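Local coordinates for LEOA (Escherichia coli, PDB 4AUR), which is a bacterial dynamin that probably binds and hydrolyses GTP, with a GTPase domain joined to a long helical stalk, at residues R285-A289 / R416-G420; L400-E404 / I437-R441; L296-V300 / I549-R553; M24-L28 / V282-V286; I222-A226 / S248-L253. All coordinates share one frame; numbering follows the deposited sequence.

Overall arrangement
From the N terminus, helix 3-30 supplies 24-28, whose partner comes only at 282-286; contact 4 thus closes a loop round the GTPase domain. Contact 5 is nested inside it, joining an edge strand of the sheet to the start of helix 250-273, about 44 Å from contact 4 (centres). Helix 275-343 then serves contacts 4, 1 and 3 in turn, with Arg285 and Val286 shared by the first two ranges. Contact 1 closes at 416-420 and crosses both contact 2 and contact 3. Contact 3 closes last, bringing in helix 547-567, and encloses contact 2, which it touches where Ile437 CD1 lies 3.7 Å from Phe299 CE1.

Contact 1 (R285-A289 / R416-G420); sequences RVTLA and RSLGG
Arg285, on helix 275-343, stretches its side chain over to the loop that carries Ser417 and ends on main-chain oxygen. The polar part of the contact centres on this group. Arg285 NE donates to Ser417 O at 3.3 Å, with an N-H...O angle of 156°. The oxygen lies close to the guanidinium plane, whereas the nitrogen is tilted 22° from the plane of the carbonyl. Arg285 NH2 sends a weak second bond to the same oxygen, Ser417 O, at 3.4 Å. One carbonyl therefore receives the NE and NH2 edge as a fork, which probably limits the rotation of the flat group. The backbone N of Gly419 sits at this edge too, near its plane. The reach depends on CG standing anti to the backbone N (chi1 -176°) and on a bend about the CB-CG bond.

Apolar contacts lie alongside. Leu288 CD2 touches Ser417 CB at 3.7 Å, and Ala289 CB meets Leu418 CD1 at 4.3 Å. The small side chains of Ala289 and Ser417 let the backbones come near, with 5.3 Å between Ala289 CA and Ser417 CA.

Within the loop, Gly419 N donates to Arg416 O at 3.2 Å and holds the short 3-10 turn that presents the Ser417 carbonyl. Met31 packs on Ala289 and Leu418, and Leu556 of helix 547-567 also touches Leu418. Arg416 turns its end from the helix, and outside the contact its NH2 meets a bound sulfate ion. This is a loop docked on a long helix, with an arginine forked onto a main-chain carbonyl, inside the dynamin-like helical domain.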
# COMPACT_ATOMS: atom_id res chain seq x y z
N ARG A 285 -8.97 10.47 -3.44
CA ARG A 285 -9.58 9.20 -3.16
C ARG A 285 -8.73 8.13 -3.78
O ARG A 285 -8.74 7.01 -3.32
CB ARG A 285 -11.01 9.18 -3.70
CG ARG A 285 -11.83 7.93 -3.40
CD ARG A 285 -12.14 7.71 -1.93
NE ARG A 285 -12.80 6.41 -1.72
CZ ARG A 285 -14.12 6.22 -1.63
NH1 ARG A 285 -14.98 7.22 -1.70
NH2 ARG A 285 -14.61 4.98 -1.45
N VAL A 286 -7.96 8.47 -4.80
CA VAL A 286 -7.19 7.50 -5.54
C VAL A 286 -5.90 7.24 -4.80
O VAL A 286 -5.43 6.13 -4.74
CB VAL A 286 -6.81 8.05 -6.92
CG1 VAL A 286 -5.90 7.08 -7.65
CG2 VAL A 286 -8.05 8.35 -7.75
N THR A 287 -5.32 8.32 -4.31
CA THR A 287 -4.10 8.30 -3.54
C THR A 287 -4.34 7.49 -2.31
O THR A 287 -3.55 6.61 -1.98
CB THR A 287 -3.70 9.73 -3.18
OG1 THR A 287 -3.20 10.37 -4.36
CG2 THR A 287 -2.61 9.74 -2.09
N LEU A 288 -5.47 7.75 -1.67
CA LEU A 288 -5.94 6.98 -0.52
C LEU A 288 -6.26 5.53 -0.91
O LEU A 288 -5.94 4.60 -0.18
CB LEU A 288 -7.20 7.64 0.06
CG LEU A 288 -7.66 7.16 1.44
CD1 LEU A 288 -6.68 7.60 2.51
CD2 LEU A 288 -9.06 7.66 1.78
N ALA A 289 -6.89 5.35 -2.06
CA ALA A 289 -7.27 4.02 -2.46
C ALA A 289 -6.07 3.12 -2.67
O ALA A 289 -6.16 1.95 -2.31
CB ALA A 289 -8.16 4.05 -3.69
N ARG A 416 -12.44 1.20 3.68
CA ARG A 416 -13.63 1.85 3.15
C ARG A 416 -13.35 2.62 1.87
O ARG A 416 -14.25 2.76 1.05
CB ARG A 416 -14.29 2.74 4.19
CG ARG A 416 -14.88 1.95 5.36
CD ARG A 416 -15.56 2.84 6.36
NE ARG A 416 -16.79 2.20 6.76
CZ ARG A 416 -17.99 2.39 6.21
NH1 ARG A 416 -18.22 3.28 5.24
NH2 ARG A 416 -18.99 1.67 6.67
N SER A 417 -12.11 3.07 1.68
CA SER A 417 -11.74 3.77 0.45
C SER A 417 -11.71 2.87 -0.74
O SER A 417 -11.65 3.37 -1.85
CB SER A 417 -10.37 4.40 0.56
OG SER A 417 -9.58 3.57 1.36
N LEU A 418 -11.74 1.56 -0.52
CA LEU A 418 -11.71 0.60 -1.60
C LEU A 418 -13.08 0.34 -2.17
O LEU A 418 -13.24 -0.51 -3.01
CB LEU A 418 -11.08 -0.70 -1.11
CG LEU A 418 -9.58 -0.92 -1.29
CD1 LEU A 418 -8.80 0.31 -1.69
CD2 LEU A 418 -8.94 -1.52 -0.06
N GLY A 419 -14.09 1.04 -1.70
CA GLY A 419 -15.41 0.96 -2.32
C GLY A 419 -16.44 -0.07 -1.87
O GLY A 419 -16.62 -0.32 -0.69
N GLY A 420 -17.13 -0.65 -2.84
CA GLY A 420 -18.43 -1.30 -2.59
C GLY A 420 -18.45 -2.50 -1.66
O GLY A 420 -19.35 -2.66 -0.80

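Contact 2 (L400-E404 / I437-R441); sequences LSSSE and ILAAR
Arg441 can be followed outward from helix 430-447 as it passes Leu400 and reaches the polar flank of helix 368-408. Its CB rests against Leu400 CD1 at 3.7 Å, and CG continues past the same methyl. A bend about the CG-CD bond then brings CD beside Ser401 OG. At the tip, Arg441 NH1 donates to Ser401 OG at 2.8 Å, a fairly straight bond (162°) with the oxygen near the guanidinium plane. Ser401 OG also hydrogen-bonds Thr397 O one turn back, so the hydroxyl accepts from the arginine and donates to its own helix. The same nitrogen, Arg441 NH1, forms a salt bridge with Glu404 OE1 at 3.4 Å. Here the carboxylate and guanidinium planes are almost perpendicular, 88° apart, which excludes a flat two-pronged pairing.

Beneath the charges, Glu404 CG lies across Leu438 CD2 at 3.6 Å, its aliphatic part serving as packing surface. Deeper still, Ile437 CD1 meets Ser403 CB, also at 3.6 Å, while Ile437 CG2 touches Leu400 O. Phe299 and Phe310 of helix 275-343, with Leu542 of helix 530-544, close round this buried side. The short axes pass 9.7 Å apart at 155°: a nearly antiparallel helix pair with an apolar inner face and a charged outer margin, as in the elongated helical bundles of dynamin-family stalks.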
# COMPACT_ATOMS: atom_id res chain seq x y z
N LEU A 400 -0.76 -17.06 12.30
CA LEU A 400 -2.12 -16.56 12.45
C LEU A 400 -2.15 -15.32 13.32
O LEU A 400 -2.90 -14.38 13.07
CB LEU A 400 -2.99 -17.61 13.12
CG LEU A 400 -3.28 -18.82 12.28
CD1 LEU A 400 -4.25 -19.72 13.01
CD2 LEU A 400 -3.83 -18.40 10.93
N SER A 401 -1.33 -15.33 14.36
CA SER A 401 -1.31 -14.23 15.28
C SER A 401 -0.66 -13.02 14.68
O SER A 401 -0.95 -11.92 15.09
CB SER A 401 -0.63 -14.64 16.58
OG SER A 401 -1.46 -15.58 17.24
N SER A 402 0.24 -13.20 13.72
CA SER A 402 0.89 -12.04 13.12
C SER A 402 0.02 -11.43 12.01
O SER A 402 0.21 -10.29 11.65
CB SER A 402 2.28 -12.38 12.58
OG SER A 402 2.15 -13.38 11.60
N SER A 403 -0.90 -12.21 11.46
CA SER A 403 -1.91 -11.67 10.58
C SER A 403 -2.90 -10.86 11.41
O SER A 403 -3.21 -9.72 11.07
CB SER A 403 -2.62 -12.77 9.82
OG SER A 403 -1.72 -13.50 9.02
N GLU A 404 -3.38 -11.42 12.51
CA GLU A 404 -4.29 -10.70 13.40
C GLU A 404 -3.70 -9.34 13.73
O GLU A 404 -4.38 -8.32 13.69
CB GLU A 404 -4.48 -11.48 14.70
CG GLU A 404 -5.24 -10.68 15.77
CD GLU A 404 -4.99 -11.12 17.22
OE1 GLU A 404 -4.00 -11.87 17.51
OE2 GLU A 404 -5.81 -10.70 18.08
N ILE A 437 -9.63 -15.69 11.03
CA ILE A 437 -8.32 -16.05 11.55
C ILE A 437 -8.41 -16.53 13.03
O ILE A 437 -8.03 -17.66 13.33
CB ILE A 437 -7.35 -14.87 11.34
CG1 ILE A 437 -6.94 -14.80 9.88
CG2 ILE A 437 -6.09 -15.02 12.16
CD1 ILE A 437 -6.16 -13.57 9.53
N LEU A 438 -8.93 -15.71 13.93
CA LEU A 438 -8.95 -16.04 15.36
C LEU A 438 -9.80 -17.24 15.75
O LEU A 438 -9.55 -17.87 16.76
CB LEU A 438 -9.43 -14.87 16.20
CG LEU A 438 -8.68 -13.54 16.12
CD1 LEU A 438 -8.89 -12.79 17.42
CD2 LEU A 438 -7.19 -13.72 15.87
N ALA A 439 -10.84 -17.54 14.99
CA ALA A 439 -11.58 -18.77 15.22
C ALA A 439 -10.77 -19.95 14.70
O ALA A 439 -10.93 -21.07 15.18
CB ALA A 439 -12.92 -18.70 14.54
N ALA A 440 -9.90 -19.74 13.73
CA ALA A 440 -9.05 -20.83 13.28
C ALA A 440 -7.92 -21.07 14.28
O ALA A 440 -7.54 -22.20 14.51
CB ALA A 440 -8.48 -20.54 11.91
N ARG A 441 -7.39 -19.99 14.85
CA ARG A 441 -6.39 -20.10 15.88
C ARG A 441 -6.99 -20.69 17.16
O ARG A 441 -6.30 -21.34 17.91
CB ARG A 441 -5.78 -18.74 16.18
CG ARG A 441 -4.50 -18.82 16.98
CD ARG A 441 -4.02 -17.47 17.47
NE ARG A 441 -4.93 -16.94 18.48
CZ ARG A 441 -4.77 -15.77 19.09
NH1 ARG A 441 -3.72 -15.02 18.81
NH2 ARG A 441 -5.67 -15.35 19.99

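Contact 3 (L296-V300 / I549-R553); sequences LNTFV and IRDNR
Phe299 offers the edge of its ring to Ile549 in this helix-on-helix packing of the dynamin-like helical domain, where the short axes run largely in opposite directions (141°) and pass 10.8 Å apart. The two side chains cross at about a right angle, with Phe299 CE2 and Ile549 CD1 3.4 Å apart and the methyl near the ring plane. A chi1 of 163° turns CG of Phe299 away from its own amide nitrogen and swings the ring toward Ile549. Helices 368-408 and 430-447 add Phe406 and Leu433 round the same ring.

Val300 and Ile549 lie alongside each other, running opposite ways, with Val300 CG2 4.1 Å from Ile549 CD1. The other methyl, Val300 CG1, is met aslant by Arg553 CD at 3.8 Å. The Arg553 chain is bent twice, about CB-CG and CG-CD, and crosses the side chain of Asn297 at about a right angle. One turn before Val300, Leu296 CD1 faces Ile549 CG2 at 4.2 Å. Arg550 runs outward with an extended chain toward Asp304, a long and weak ion pair, after its CG has passed 4.1 Å from Val300 CG1.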
# COMPACT_ATOMS: atom_id res chain seq x y z
N LEU A 296 -3.95 -3.99 1.91
CA LEU A 296 -4.70 -5.23 1.61
C LEU A 296 -3.83 -6.27 0.91
O LEU A 296 -3.94 -7.44 1.23
CB LEU A 296 -5.94 -4.97 0.78
CG LEU A 296 -6.74 -6.20 0.39
CD1 LEU A 296 -7.18 -6.93 1.64
CD2 LEU A 296 -7.96 -5.87 -0.42
N ASN A 297 -2.98 -5.85 -0.01
CA ASN A 297 -2.12 -6.79 -0.72
C ASN A 297 -1.19 -7.49 0.25
O ASN A 297 -0.97 -8.67 0.14
CB ASN A 297 -1.27 -6.10 -1.84
CG ASN A 297 -2.10 -5.50 -2.99
OD1 ASN A 297 -1.63 -4.60 -3.67
ND2 ASN A 297 -3.31 -6.00 -3.22
N THR A 298 -0.61 -6.72 1.17
CA THR A 298 0.29 -7.26 2.17
C THR A 298 -0.41 -8.34 2.95
O THR A 298 0.19 -9.35 3.29
CB THR A 298 0.74 -6.19 3.19
OG1 THR A 298 1.39 -5.11 2.54
CG2 THR A 298 1.71 -6.78 4.19
N PHE A 299 -1.68 -8.14 3.25
CA PHE A 299 -2.39 -9.10 4.07
C PHE A 299 -2.69 -10.33 3.27
O PHE A 299 -2.54 -11.41 3.76
CB PHE A 299 -3.71 -8.56 4.64
CG PHE A 299 -4.59 -9.66 5.14
CD1 PHE A 299 -4.20 -10.41 6.24
CD2 PHE A 299 -5.71 -10.04 4.46
CE1 PHE A 299 -4.95 -11.48 6.68
CE2 PHE A 299 -6.45 -11.11 4.88
CZ PHE A 299 -6.08 -11.83 5.99
N VAL A 300 -3.16 -10.15 2.05
CA VAL A 300 -3.60 -11.26 1.24
C VAL A 300 -2.42 -12.06 0.77
O VAL A 300 -2.53 -13.26 0.64
CB VAL A 300 -4.37 -10.80 0.01
CG1 VAL A 300 -4.76 -11.99 -0.87
CG2 VAL A 300 -5.60 -10.00 0.42
N ILE A 549 -11.81 -12.43 -0.44
CA ILE A 549 -10.89 -11.29 -0.56
C ILE A 549 -10.01 -11.43 -1.77
O ILE A 549 -9.70 -10.43 -2.40
CB ILE A 549 -9.91 -11.03 0.62
CG1 ILE A 549 -9.75 -12.24 1.51
CG2 ILE A 549 -10.29 -9.78 1.40
CD1 ILE A 549 -8.52 -12.16 2.37
N ARG A 550 -9.57 -12.65 -2.05
CA ARG A 550 -8.75 -12.88 -3.21
C ARG A 550 -9.48 -12.42 -4.46
O ARG A 550 -8.88 -11.74 -5.28
CB ARG A 550 -8.38 -14.33 -3.32
CG ARG A 550 -7.40 -14.79 -2.27
CD ARG A 550 -7.19 -16.29 -2.47
NE ARG A 550 -6.57 -16.99 -1.35
CZ ARG A 550 -6.51 -18.32 -1.23
NH1 ARG A 550 -7.04 -19.11 -2.18
NH2 ARG A 550 -5.91 -18.88 -0.18
N ASP A 551 -10.77 -12.76 -4.58
CA ASP A 551 -11.58 -12.26 -5.68
C ASP A 551 -11.52 -10.74 -5.75
O ASP A 551 -11.40 -10.15 -6.83
CB ASP A 551 -13.06 -12.65 -5.54
CG ASP A 551 -13.31 -14.17 -5.64
OD1 ASP A 551 -12.34 -14.95 -5.87
OD2 ASP A 551 -14.49 -14.59 -5.48
N ASN A 552 -11.61 -10.10 -4.59
CA ASN A 552 -11.68 -8.65 -4.53
C ASN A 552 -10.35 -8.00 -4.77
O ASN A 552 -10.25 -6.99 -5.45
CB ASN A 552 -12.22 -8.19 -3.17
CG ASN A 552 -13.73 -8.06 -3.16
OD1 ASN A 552 -14.28 -7.12 -3.71
ND2 ASN A 552 -14.40 -9.02 -2.56
N ARG A 553 -9.32 -8.59 -4.21
CA ARG A 553 -8.01 -8.00 -4.33
C ARG A 553 -7.58 -8.00 -5.78
O ARG A 553 -6.90 -7.09 -6.23
CB ARG A 553 -7.04 -8.78 -3.49
CG ARG A 553 -5.69 -8.14 -3.37
CD ARG A 553 -4.64 -9.22 -3.48
NE ARG A 553 -4.43 -9.60 -4.87
CZ ARG A 553 -3.69 -8.90 -5.72
NH1 ARG A 553 -3.11 -7.79 -5.33
NH2 ARG A 553 -3.54 -9.29 -6.97

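Contact 4 (M24-L28 / V282-V286); sequences MLEML and VIQRV
Leu25 and Val282 mark the nearest backbone approach, CA to CA 7.4 Å, where the short helix axes run in broadly the same direction at 49° and pass 10.7 Å apart. No hydrogen bond joins the two segments, and the meeting is carried by hydrocarbon and selenium.

Val282 is central, because its two methyls address different residues. CG1, placed across the CA-CB bond from the amide nitrogen (chi1 163°), meets Met24 CB at 4.0 Å. CG2 meets Leu25 CD2 at 3.7 Å, the two side chains crossing at about a right angle. The branched end of Val282 is thus fitted against two successive residues of the opposite helix, one methyl to each.

One turn on, Leu28 points into the interface and also sends its two methyls to different partners. Leu28 CD1 is turned to Val282 CG1 at 4.5 Å, while Leu28 CD2 approaches the aliphatic start of Arg285, at CG, to 4.3 Å. CD2 also faces Val286, whose CG2 lies 4.4 Å from the selenium, SE, of Met24, modelled as selenomethionine. The Met24 chain runs extended as far as SE, which also lies 4.5 Å from Ile283 CG1, at the flank of helix 275-343.

The spacing is looser here than at Leu25. Helix 547-567 closes the selenium side through Leu566 and Met567, Leu25 turns its other flank to Leu39 and Val42 of helix 38-51, and Ile33, in the loop between helices 3-30 and 38-51, touches Leu28 and Arg285.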
# COMPACT_ATOMS: atom_id res chain seq x y z
N MSE A 24 -10.18 8.41 -14.41
CA MSE A 24 -9.97 8.03 -13.04
C MSE A 24 -11.32 7.79 -12.45
O MSE A 24 -11.47 6.89 -11.63
CB MSE A 24 -9.21 9.12 -12.28
CG MSE A 24 -7.74 9.08 -12.64
SE MSE A 24 -6.79 10.34 -11.44
CE MSE A 24 -6.13 11.70 -12.69
N LEU A 25 -12.33 8.56 -12.89
CA LEU A 25 -13.71 8.38 -12.39
C LEU A 25 -14.34 7.07 -12.80
O LEU A 25 -15.04 6.45 -12.02
CB LEU A 25 -14.60 9.49 -12.90
CG LEU A 25 -14.38 10.80 -12.16
CD1 LEU A 25 -14.81 12.00 -13.00
CD2 LEU A 25 -15.10 10.79 -10.82
N GLU A 26 -14.12 6.67 -14.05
CA GLU A 26 -14.59 5.38 -14.52
C GLU A 26 -14.08 4.22 -13.65
O GLU A 26 -14.77 3.22 -13.49
CB GLU A 26 -14.15 5.14 -15.97
CG GLU A 26 -14.81 6.02 -17.00
CD GLU A 26 -14.40 5.67 -18.43
OE1 GLU A 26 -13.23 5.27 -18.66
OE2 GLU A 26 -15.26 5.80 -19.33
N MSE A 27 -12.86 4.33 -13.13
CA MSE A 27 -12.27 3.26 -12.34
C MSE A 27 -12.84 3.24 -10.96
O MSE A 27 -13.15 2.17 -10.46
CB MSE A 27 -10.77 3.39 -12.28
CG MSE A 27 -10.19 3.20 -13.67
SE MSE A 27 -10.31 1.34 -14.29
CE MSE A 27 -12.03 1.34 -15.25
N LEU A 28 -13.01 4.40 -10.33
CA LEU A 28 -13.74 4.46 -9.05
C LEU A 28 -15.13 3.84 -9.20
O LEU A 28 -15.56 3.03 -8.39
CB LEU A 28 -13.89 5.90 -8.55
CG LEU A 28 -12.60 6.66 -8.28
CD1 LEU A 28 -12.89 8.04 -7.78
CD2 LEU A 28 -11.72 5.95 -7.26
N VAL A 282 -10.99 13.70 -6.36
CA VAL A 282 -10.73 12.44 -7.03
C VAL A 282 -9.32 11.97 -6.82
O VAL A 282 -9.11 10.82 -6.53
CB VAL A 282 -11.01 12.54 -8.52
CG1 VAL A 282 -10.38 11.41 -9.27
CG2 VAL A 282 -12.50 12.49 -8.76
N ILE A 283 -8.35 12.86 -6.97
CA ILE A 283 -6.97 12.48 -6.74
C ILE A 283 -6.77 12.10 -5.29
O ILE A 283 -6.00 11.21 -4.99
CB ILE A 283 -6.01 13.60 -7.16
CG1 ILE A 283 -6.07 13.79 -8.67
CG2 ILE A 283 -4.58 13.28 -6.78
CD1 ILE A 283 -5.15 14.87 -9.18
N GLN A 284 -7.48 12.74 -4.38
CA GLN A 284 -7.43 12.31 -2.98
C GLN A 284 -7.92 10.88 -2.75
O GLN A 284 -7.38 10.18 -1.95
CB GLN A 284 -8.23 13.24 -2.08
CG GLN A 284 -7.48 14.45 -1.54
CD GLN A 284 -8.36 15.25 -0.56
OE1 GLN A 284 -9.03 14.67 0.32
NE2 GLN A 284 -8.37 16.58 -0.73
N ARG A 285 -8.97 10.47 -3.44
CA ARG A 285 -9.58 9.20 -3.16
C ARG A 285 -8.73 8.13 -3.78
O ARG A 285 -8.74 7.01 -3.32
CB ARG A 285 -11.01 9.18 -3.70
CG ARG A 285 -11.83 7.93 -3.40
CD ARG A 285 -12.14 7.71 -1.93
NE ARG A 285 -12.80 6.41 -1.72
CZ ARG A 285 -14.12 6.22 -1.63
NH1 ARG A 285 -14.98 7.22 -1.70
NH2 ARG A 285 -14.61 4.98 -1.45
N VAL A 286 -7.96 8.47 -4.80
CA VAL A 286 -7.19 7.50 -5.54
C VAL A 286 -5.90 7.24 -4.80
O VAL A 286 -5.43 6.13 -4.74
CB VAL A 286 -6.81 8.05 -6.92
CG1 VAL A 286 -5.90 7.08 -7.65
CG2 VAL A 286 -8.05 8.35 -7.75

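Contact 5 (I222-A226 / S248-L253); sequences IVCVA and SRINDL
Ala226 and Ser248 hold the close end of this contact: Ala226 N donates to Ser248 O at 3.0 Å, with an N-H...O angle of 147°. The N-H points at one of the oxygen's lone pairs, within the plane of the carbonyl group. The same oxygen, Ser248 O, receives a CA-H...O contact from Val225 CA at 3.5 Å, so two neighbouring backbone groups converge on it. Val225 CG2 packs at 3.6 Å on the next carbonyl, Arg249 O, and reaches on toward Leu253 CB at 4.3 Å. Two residues back, within the strand, Val223 CG1 meets Leu253 CB at 4.1 Å. The carbonyl end of helix 241-248 is fixed from within: Ile250 N donates to Ser248 OG at 3.1 Å, an ST turn, and that hydroxyl also bonds Tyr244 O. Arg249, with a positive phi of 61°, breaks the helix there before helix 250-273 sets off.

Strand 221-224 is the outermost parallel strand of the central sheet of a P-loop GTPase-type domain, paired through its backbone with strand 172-177. Helix 250-273 lies against one face, where Leu253 also touches Ile173, Val175 and Val69 of helix 66-74. Cys224 instead packs on Ala195 of helix 188-209.

The contact thins toward Asp252, an exposed residue whose CB passes Val223 CG1 at 4.4 Å. Of the Arg249 side chain, CB is the part that comes near, 3.9 Å from Cys224 O. Unlike Asp252, the chain then bends and leaves for partners outside, its guanidinium making a cation-pi contact with Phe191 while NH1 bonds the carbonyls of Arg247 and Leu185.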
# COMPACT_ATOMS: atom_id res chain seq x y z
N ILE A 222 8.43 41.20 -11.21
CA ILE A 222 8.75 42.54 -11.68
C ILE A 222 9.72 42.50 -12.85
O ILE A 222 10.67 41.73 -12.87
CB ILE A 222 9.34 43.44 -10.57
CG1 ILE A 222 8.43 43.43 -9.35
CG2 ILE A 222 9.49 44.87 -11.08
CD1 ILE A 222 8.98 44.18 -8.17
N VAL A 223 9.47 43.37 -13.81
CA VAL A 223 10.25 43.42 -15.01
C VAL A 223 10.45 44.87 -15.41
O VAL A 223 9.52 45.66 -15.36
CB VAL A 223 9.53 42.63 -16.11
CG1 VAL A 223 9.88 43.16 -17.47
CG2 VAL A 223 9.90 41.15 -16.01
N CYS A 224 11.67 45.20 -15.79
CA CYS A 224 12.01 46.56 -16.16
C CYS A 224 12.09 46.63 -17.68
O CYS A 224 12.64 45.75 -18.32
CB CYS A 224 13.33 46.97 -15.51
SG CYS A 224 13.34 46.85 -13.69
N VAL A 225 11.52 47.67 -18.26
CA VAL A 225 11.31 47.69 -19.69
C VAL A 225 11.28 49.13 -20.19
O VAL A 225 11.16 50.07 -19.39
CB VAL A 225 10.00 46.92 -19.98
CG1 VAL A 225 9.13 47.56 -21.05
CG2 VAL A 225 10.30 45.45 -20.29
N ALA A 226 11.41 49.30 -21.50
CA ALA A 226 11.33 50.61 -22.13
C ALA A 226 10.53 50.54 -23.40
O ALA A 226 11.07 50.72 -24.47
CB ALA A 226 12.73 51.11 -22.43
N SER A 248 14.88 47.74 -25.65
CA SER A 248 13.67 47.81 -24.85
C SER A 248 13.63 46.80 -23.70
O SER A 248 12.95 47.01 -22.71
CB SER A 248 12.49 47.56 -25.76
OG SER A 248 12.55 46.24 -26.21
N ARG A 249 14.38 45.71 -23.82
CA ARG A 249 14.30 44.57 -22.89
C ARG A 249 12.92 43.92 -22.86
O ARG A 249 12.59 43.22 -21.90
CB ARG A 249 14.76 44.95 -21.48
CG ARG A 249 16.26 44.78 -21.26
CD ARG A 249 17.00 45.90 -21.96
NE ARG A 249 18.41 45.98 -21.56
CZ ARG A 249 19.26 46.92 -21.97
NH1 ARG A 249 18.85 47.88 -22.80
NH2 ARG A 249 20.52 46.90 -21.56
N ILE A 250 12.15 44.11 -23.93
CA ILE A 250 10.82 43.53 -24.05
C ILE A 250 10.83 42.01 -23.97
O ILE A 250 9.86 41.42 -23.58
CB ILE A 250 10.14 43.96 -25.36
CG1 ILE A 250 8.63 43.74 -25.30
CG2 ILE A 250 10.72 43.21 -26.55
CD1 ILE A 250 7.94 44.76 -24.44
N ASN A 251 11.93 41.37 -24.34
CA ASN A 251 12.03 39.93 -24.21
C ASN A 251 11.92 39.47 -22.75
O ASN A 251 11.32 38.43 -22.46
CB ASN A 251 13.31 39.42 -24.89
CG ASN A 251 13.14 39.17 -26.39
OD1 ASN A 251 12.15 39.59 -27.02
ND2 ASN A 251 14.10 38.47 -26.97
N ASP A 252 12.47 40.25 -21.82
CA ASP A 252 12.32 39.96 -20.40
C ASP A 252 10.83 39.86 -20.02
O ASP A 252 10.45 39.03 -19.20
CB ASP A 252 13.05 41.01 -19.54
CG ASP A 252 14.58 41.02 -19.77
OD1 ASP A 252 15.16 39.97 -20.07
OD2 ASP A 252 15.20 42.10 -19.64
N LEU A 253 9.99 40.69 -20.64
CA LEU A 253 8.55 40.67 -20.38
C LEU A 253 7.81 39.54 -21.07
O LEU A 253 6.93 38.93 -20.47
CB LEU A 253 7.92 41.95 -20.84
CG LEU A 253 6.42 42.10 -20.66
CD1 LEU A 253 6.09 42.07 -19.17
CD2 LEU A 253 5.94 43.38 -21.33